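Local coordinates for isochorismatase family protein (Enterococcus faecalis, PDB 2A67) that is of unknown function but belongs to the isochorismatase family and is probably a hydrolase, at residues 34-39 with 130-135; 85-90 with 119-124; 114-119 with 155-160. One frame throughout, in Å; residues are numbered along the deposited sequence.

Contact 1 (34-39 with 130-135)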
# COMPACT_ATOMS: atom_id res chain seq x y z
N ASN D 34 24.36 3.27 -2.76
CA ASN D 34 25.57 3.99 -2.36
C ASN D 34 25.82 5.31 -3.17
O ASN D 34 26.29 6.30 -2.61
CB ASN D 34 26.77 3.09 -2.48
CG ASN D 34 26.98 2.22 -1.24
OD1 ASN D 34 27.75 1.28 -1.30
ND2 ASN D 34 26.32 2.55 -0.13
N GLN D 35 25.51 5.31 -4.47
CA GLN D 35 25.63 6.55 -5.29
C GLN D 35 24.69 7.65 -4.79
O GLN D 35 25.08 8.83 -4.70
CB GLN D 35 25.34 6.28 -6.77
CG GLN D 35 26.40 5.48 -7.50
CD GLN D 35 26.25 5.55 -9.02
OE1 GLN D 35 27.25 5.80 -9.76
NE2 GLN D 35 24.99 5.40 -9.52
N ARG D 36 23.47 7.27 -4.41
CA ARG D 36 22.52 8.24 -3.85
C ARG D 36 22.99 8.73 -2.51
O ARG D 36 22.89 9.91 -2.22
CB ARG D 36 21.11 7.65 -3.74
CG ARG D 36 20.58 7.07 -5.04
CD ARG D 36 20.63 8.21 -6.13
NE ARG D 36 19.78 9.34 -5.72
CZ ARG D 36 19.95 10.59 -6.14
NH1 ARG D 36 20.97 10.89 -6.93
NH2 ARG D 36 19.11 11.53 -5.76
N ILE D 37 23.41 7.81 -1.64
CA ILE D 37 24.00 8.16 -0.35
C ILE D 37 25.03 9.25 -0.54
O ILE D 37 25.04 10.25 0.16
CB ILE D 37 24.63 6.90 0.34
CG1 ILE D 37 23.49 6.04 0.93
CG2 ILE D 37 25.63 7.30 1.43
CD1 ILE D 37 23.98 4.68 1.52
N ALA D 38 25.94 9.04 -1.48
CA ALA D 38 27.02 9.98 -1.70
C ALA D 38 26.48 11.37 -2.08
O ALA D 38 26.93 12.37 -1.54
CB ALA D 38 28.03 9.42 -2.77
N VAL D 39 25.43 11.44 -2.89
CA VAL D 39 24.81 12.76 -3.25
C VAL D 39 24.18 13.42 -1.99
O VAL D 39 24.30 14.61 -1.76
CB VAL D 39 23.70 12.58 -4.31
CG1 VAL D 39 22.82 13.82 -4.46
CG2 VAL D 39 24.27 12.10 -5.67
N LEU D 130 9.71 10.19 -4.01
CA LEU D 130 10.61 10.06 -5.16
C LEU D 130 11.28 8.69 -5.12
O LEU D 130 11.39 8.11 -4.07
CB LEU D 130 11.73 11.11 -5.08
CG LEU D 130 11.25 12.58 -4.96
CD1 LEU D 130 12.47 13.42 -4.68
CD2 LEU D 130 10.47 13.06 -6.18
N MSE D 131 11.74 8.20 -6.26
CA MSE D 131 12.50 6.97 -6.29
C MSE D 131 13.53 6.96 -7.43
O MSE D 131 13.23 7.33 -8.55
CB MSE D 131 11.55 5.80 -6.52
CG MSE D 131 12.26 4.47 -6.49
SE MSE D 131 10.96 2.98 -6.33
CE MSE D 131 10.94 2.76 -4.38
N THR D 132 14.73 6.48 -7.14
CA THR D 132 15.72 6.23 -8.20
C THR D 132 15.35 4.87 -8.79
O THR D 132 15.18 3.89 -8.04
CB THR D 132 17.16 6.27 -7.62
OG1 THR D 132 17.46 7.62 -7.24
CG2 THR D 132 18.23 5.78 -8.61
N PRO D 133 15.25 4.79 -10.12
CA PRO D 133 15.03 3.49 -10.75
C PRO D 133 16.02 2.42 -10.27
O PRO D 133 17.16 2.73 -9.96
CB PRO D 133 15.27 3.82 -12.24
CG PRO D 133 14.77 5.23 -12.35
CD PRO D 133 15.37 5.87 -11.13
N LYS D 134 15.58 1.16 -10.24
CA LYS D 134 16.41 0.02 -9.85
C LYS D 134 17.00 0.07 -8.45
O LYS D 134 18.18 -0.26 -8.23
CB LYS D 134 17.48 -0.26 -10.90
CG LYS D 134 16.87 -0.44 -12.29
CD LYS D 134 17.94 -0.62 -13.37
CE LYS D 134 17.41 -1.58 -14.44
NZ LYS D 134 18.56 -2.34 -15.08
N THR D 135 16.19 0.51 -7.48
CA THR D 135 16.72 0.57 -6.12
C THR D 135 15.80 -0.24 -5.17
O THR D 135 15.78 -0.03 -3.98
CB THR D 135 16.96 2.04 -5.62
OG1 THR D 135 15.72 2.75 -5.73
CG2 THR D 135 18.14 2.75 -6.39

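Contact 2 (85-90 with 119-124)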
# COMPACT_ATOMS: atom_id res chain seq x y z
N ASN D 85 5.21 -1.69 7.26
CA ASN D 85 5.04 -0.20 7.30
C ASN D 85 6.04 0.54 8.25
O ASN D 85 5.99 0.39 9.47
CB ASN D 85 3.59 0.05 7.72
CG ASN D 85 3.18 1.50 7.66
OD1 ASN D 85 4.03 2.41 7.66
ND2 ASN D 85 1.88 1.71 7.59
N ALA D 86 6.90 1.40 7.69
CA ALA D 86 8.00 2.01 8.47
C ALA D 86 7.54 3.13 9.40
O ALA D 86 8.32 3.62 10.23
CB ALA D 86 9.13 2.52 7.50
N PHE D 87 6.25 3.51 9.30
CA PHE D 87 5.62 4.49 10.15
C PHE D 87 4.83 3.80 11.28
O PHE D 87 4.55 4.45 12.28
CB PHE D 87 4.59 5.34 9.38
CG PHE D 87 5.19 6.19 8.25
CD1 PHE D 87 5.30 5.66 6.97
CD2 PHE D 87 5.70 7.47 8.52
CE1 PHE D 87 5.92 6.44 5.91
CE2 PHE D 87 6.30 8.27 7.47
CZ PHE D 87 6.39 7.74 6.19
N TYR D 88 4.45 2.52 11.09
CA TYR D 88 3.53 1.83 11.98
C TYR D 88 4.24 1.57 13.30
O TYR D 88 5.18 0.77 13.34
CB TYR D 88 3.03 0.51 11.37
CG TYR D 88 1.99 -0.20 12.23
CD1 TYR D 88 0.67 0.26 12.27
CD2 TYR D 88 2.31 -1.33 12.99
CE1 TYR D 88 -0.29 -0.34 13.02
CE2 TYR D 88 1.31 -1.97 13.77
CZ TYR D 88 0.02 -1.45 13.76
OH TYR D 88 -1.00 -2.03 14.48
N GLN D 89 3.82 2.33 14.32
CA GLN D 89 4.34 2.26 15.72
C GLN D 89 5.82 2.62 15.84
O GLN D 89 6.51 2.14 16.76
CB GLN D 89 4.08 0.86 16.35
CG GLN D 89 2.64 0.67 16.83
CD GLN D 89 2.24 -0.79 17.23
OE1 GLN D 89 1.10 -1.01 17.62
NE2 GLN D 89 3.14 -1.78 17.05
N THR D 90 6.34 3.42 14.90
CA THR D 90 7.74 3.87 14.94
C THR D 90 7.86 5.38 15.22
O THR D 90 6.85 6.10 15.34
CB THR D 90 8.44 3.64 13.60
OG1 THR D 90 7.91 4.57 12.63
CG2 THR D 90 8.22 2.24 13.13
N ILE D 119 5.62 3.43 0.91
CA ILE D 119 5.35 4.39 -0.22
C ILE D 119 3.88 4.84 -0.17
O ILE D 119 3.61 6.03 -0.11
CB ILE D 119 5.68 3.76 -1.57
CG1 ILE D 119 7.21 3.68 -1.74
CG2 ILE D 119 5.03 4.57 -2.76
CD1 ILE D 119 7.59 2.78 -2.94
N ARG D 120 2.95 3.88 -0.10
CA ARG D 120 1.50 4.17 0.02
C ARG D 120 1.19 4.93 1.28
O ARG D 120 0.44 5.90 1.24
CB ARG D 120 0.65 2.89 -0.06
CG ARG D 120 0.94 2.13 -1.37
CD ARG D 120 -0.21 1.28 -1.81
NE ARG D 120 0.30 0.17 -2.66
CZ ARG D 120 -0.35 -0.35 -3.70
NH1 ARG D 120 -1.55 0.12 -4.09
NH2 ARG D 120 0.21 -1.36 -4.37
N MSE D 121 1.83 4.54 2.39
CA MSE D 121 1.67 5.29 3.64
C MSE D 121 2.24 6.75 3.57
O MSE D 121 1.58 7.68 4.01
CB MSE D 121 2.31 4.50 4.80
CG MSE D 121 2.03 5.08 6.15
SE MSE D 121 0.14 4.82 6.80
CE MSE D 121 -0.30 3.62 5.89
N ALA D 122 3.47 6.89 3.13
CA ALA D 122 4.13 8.16 3.09
C ALA D 122 3.29 9.06 2.18
O ALA D 122 3.06 10.19 2.54
CB ALA D 122 5.52 7.99 2.52
N HIS D 123 2.85 8.58 1.02
CA HIS D 123 2.04 9.43 0.11
C HIS D 123 0.76 9.85 0.86
O HIS D 123 0.27 11.02 0.86
CB HIS D 123 1.65 8.64 -1.14
CG HIS D 123 0.61 9.35 -1.97
ND1 HIS D 123 -0.75 9.28 -1.70
CD2 HIS D 123 0.76 10.26 -2.96
CE1 HIS D 123 -1.39 10.07 -2.56
NE2 HIS D 123 -0.50 10.69 -3.31
N GLY D 124 0.18 8.87 1.56
CA GLY D 124 -1.11 9.10 2.18
C GLY D 124 -1.05 10.07 3.35
O GLY D 124 -2.06 10.71 3.66

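Contact 3 (114-119 with 155-160)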
# COMPACT_ATOMS: atom_id res chain seq x y z
N CYS D 114 7.43 -4.26 2.55
CA CYS D 114 7.77 -3.08 3.34
C CYS D 114 7.94 -1.83 2.48
O CYS D 114 7.66 -0.72 2.96
CB CYS D 114 9.09 -3.28 4.08
SG CYS D 114 9.29 -4.90 4.94
N VAL D 115 8.44 -2.00 1.27
CA VAL D 115 8.67 -0.85 0.39
C VAL D 115 7.32 -0.32 -0.12
O VAL D 115 7.01 0.88 0.04
CB VAL D 115 9.66 -1.20 -0.81
CG1 VAL D 115 9.92 0.01 -1.69
CG2 VAL D 115 11.01 -1.70 -0.27
N ASP D 116 6.53 -1.21 -0.74
CA ASP D 116 5.21 -0.82 -1.20
C ASP D 116 4.39 -0.17 -0.12
O ASP D 116 3.79 0.91 -0.32
CB ASP D 116 4.49 -2.03 -1.83
CG ASP D 116 3.17 -1.68 -2.41
OD1 ASP D 116 2.29 -1.32 -1.62
OD2 ASP D 116 2.97 -1.74 -3.66
N THR D 117 4.38 -0.77 1.06
CA THR D 117 3.57 -0.22 2.15
C THR D 117 4.05 1.14 2.57
O THR D 117 3.25 2.03 2.78
CB THR D 117 3.59 -1.19 3.40
OG1 THR D 117 3.37 -2.54 2.94
CG2 THR D 117 2.43 -0.81 4.36
N THR D 118 5.34 1.32 2.77
CA THR D 118 5.87 2.59 3.25
C THR D 118 5.61 3.77 2.19
O THR D 118 5.33 4.89 2.58
CB THR D 118 7.37 2.41 3.56
OG1 THR D 118 7.49 1.33 4.53
CG2 THR D 118 8.01 3.73 4.12
N ILE D 119 5.62 3.43 0.91
CA ILE D 119 5.35 4.39 -0.22
C ILE D 119 3.88 4.84 -0.17
O ILE D 119 3.61 6.03 -0.11
CB ILE D 119 5.68 3.76 -1.57
CG1 ILE D 119 7.21 3.68 -1.74
CG2 ILE D 119 5.03 4.57 -2.76
CD1 ILE D 119 7.59 2.78 -2.94
N ALA D 155 5.35 -0.12 -11.56
CA ALA D 155 4.36 0.50 -12.47
C ALA D 155 3.18 1.10 -11.71
O ALA D 155 2.62 2.14 -12.12
CB ALA D 155 3.86 -0.49 -13.52
N ILE D 156 2.77 0.46 -10.62
CA ILE D 156 1.71 1.06 -9.78
C ILE D 156 2.19 2.39 -9.13
O ILE D 156 1.45 3.36 -9.06
CB ILE D 156 1.29 0.12 -8.65
CG1 ILE D 156 0.65 -1.18 -9.21
CG2 ILE D 156 0.31 0.84 -7.68
CD1 ILE D 156 0.46 -2.23 -8.11
N TRP D 157 3.41 2.41 -8.62
CA TRP D 157 3.90 3.57 -7.91
C TRP D 157 4.12 4.80 -8.84
O TRP D 157 3.85 5.92 -8.43
CB TRP D 157 5.23 3.27 -7.24
CG TRP D 157 5.20 2.03 -6.31
CD1 TRP D 157 4.13 1.48 -5.61
CD2 TRP D 157 6.34 1.27 -5.95
NE1 TRP D 157 4.56 0.37 -4.88
CE2 TRP D 157 5.92 0.25 -5.04
CE3 TRP D 157 7.70 1.35 -6.33
CZ2 TRP D 157 6.80 -0.72 -4.53
CZ3 TRP D 157 8.59 0.40 -5.80
CH2 TRP D 157 8.11 -0.65 -4.87
N ALA D 158 4.58 4.56 -10.05
CA ALA D 158 4.97 5.67 -10.96
C ALA D 158 3.80 6.59 -11.16
O ALA D 158 2.73 6.17 -11.61
CB ALA D 158 5.44 5.12 -12.29
N GLY D 159 3.97 7.85 -10.77
CA GLY D 159 2.94 8.85 -11.04
C GLY D 159 1.86 8.88 -9.98
O GLY D 159 1.47 9.95 -9.49
N ARG D 160 1.37 7.72 -9.52
CA ARG D 160 0.31 7.84 -8.53
C ARG D 160 0.77 8.02 -7.10
O ARG D 160 0.12 8.75 -6.33
CB ARG D 160 -0.74 6.77 -8.73
CG ARG D 160 -0.32 5.47 -8.38
CD ARG D 160 -1.52 4.61 -8.04
NE ARG D 160 -2.50 4.50 -9.12
CZ ARG D 160 -2.30 4.12 -10.37
NH1 ARG D 160 -1.09 3.80 -10.86
NH2 ARG D 160 -3.37 4.06 -11.15

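Contact 1 (34-39 with 130-135)
Arg36 and Thr132 meet alone here, across a small patch of surface where a side chain of helix 26-42 reaches the segment 130-135. The Thr132 hydroxyl comes up to the inner part of the arginine chain: OG1 sits 3.4 Å from Arg36 CD and 3.3 Å from Arg36 NE. The approach to the guanidinium is oblique, and the angle at NE is too poor for a hydrogen bond between the two. What ties them is a third residue. Glu105, on the neighbouring strand 103-109, offers its OE2 to both, in a salt bridge with Arg36 NE and a hydrogen bond with Thr132 OG1, so one carboxylate oxygen holds the two polar groups side by side. The arginine gets there by folding back: its chain is bent at both chi2 (-56°) and chi3 (-61°), and it also touches Leu7 of strand 5-10. Behind the threonine, the chain is braced by Thr135, whose OG1 donates to Thr132 O at 2.6 Å, in the carbonyl plane. Lys32, one helical turn before Arg36, adds a hydrogen bond from NZ to Pro133 O and packs on Thr132 and Thr135. An arginine and a threonine hydroxyl sharing one acid of a neighbouring strand thus link a helix to the segment 130-135, joining the outer helical layer to the parallel sheet of this three-layered alpha/beta/alpha fold.

Contact 2 (85-90 with 119-124)
Met121, a selenomethionine, leaves helix 111-125 with CG anti to its backbone nitrogen (chi1 -171°) and then bends at the next bond (chi2 73°). That curl offers its inner carbons to Phe87 and its selenium to Asn85. The phenyl ring and the selenomethionine chain run alongside each other but point opposite ways, with ring atom CD1 of Phe87 3.4 Å from Met121 CG. Further round the ring, CE1 of Phe87 reaches CB of Ala122 at 3.7 Å, so the phenyl group spans two successive helix residues. The Asn85 amide lies across the selenomethionine chain. Its ND2 is 3.7 Å from Met121 SE, and its OD1 is likewise 3.7 Å from Met121 CG; these are packing contacts of a polar amide with an apolar chain. The terminal methyl of Met121 is also near ND2, but its place in the model is doubtful.

The amide is held from within its own loop. Asn85 OD1 accepts from Phe87 N at 3.0 Å, with the N-H pointing fairly straight at it (158°) though the donor is tilted from the carbonyl plane; the same oxygen sits at the edge of the Phe87 ring. Asn85 O receives Tyr88 N at 3.1 Å, closing a type I turn that runs on into a type II turn from Phe87 to Thr90. Phe87 also touches Leu92 and Leu96 of helix 92-98, and Asn85 and Tyr88 pack on Gly124 of the second subunit. Here, then, is an Asx turn overlapping a type I beta turn, whose first and third residues seat a loop against the interface helix of the dimer.

Contact 3 (114-119 with 155-160)
Buried helix-to-helix packing, with a tryptophan as the go-between, joins the middle of helix 111-125 to the C-terminal end of helix 146-157. Trp157, the last helical residue there, turns its indole onto Val115, Asp116 and Ile119, three positions along one side of the first helix. Ile119 puts its CD1 methyl over one face, 3.5 Å from the centroid of the six-membered ring of Trp157 and only 9° off the normal: a well-centred CH-pi contact. Val115 approaches obliquely, its CG1 3.7 Å from Trp157 CH2. At the edge of the ring, Trp157 NE1 donates to Asp116 OD2 at 2.9 Å in a nearly straight bond (165°), although the place of that oxygen is not quite sure. A first torsion of -176°, with CG anti to the backbone nitrogen, carries the carboxylate of Asp116 toward NE1. Its CB rests against the indole too, 3.8 Å from Trp157 CZ2. Both helices are connectors in successive beta-alpha-beta crossovers, the first linking strands 103-109 and 128-137, the second linking 128-137 and 163-164, and they lie together on one face of the parallel sheet. Asp116 has a second role at the subunit boundary: its OD1 forms salt bridges with Arg120 of its own chain and with Arg120 of the second subunit.

In the fold
Contact 1 is a surface patch; contacts 2 and 3 are buried. The latter two share helix 111-125, which in contact 2 receives a loop and in contact 3 another helix, and a probable hydrogen bond between Ala86 N and Thr118 OG1 connects them. Met131, next in the chain to Thr132 of contact 1, sends its side chain to the face of the sheet that carries contact 3: its SE is 3.5 Å from Trp157 CZ3 and its CE 3.6 Å from Ile119 CD1. Chemistry follows place. Contact 1 depends on charge and hydroxyl groups gathered at one acid, contact 2 is mainly apolar, and contact 3 mixes ring packing with one buried polar bond. Contacts 2 and 3 also touch the second subunit.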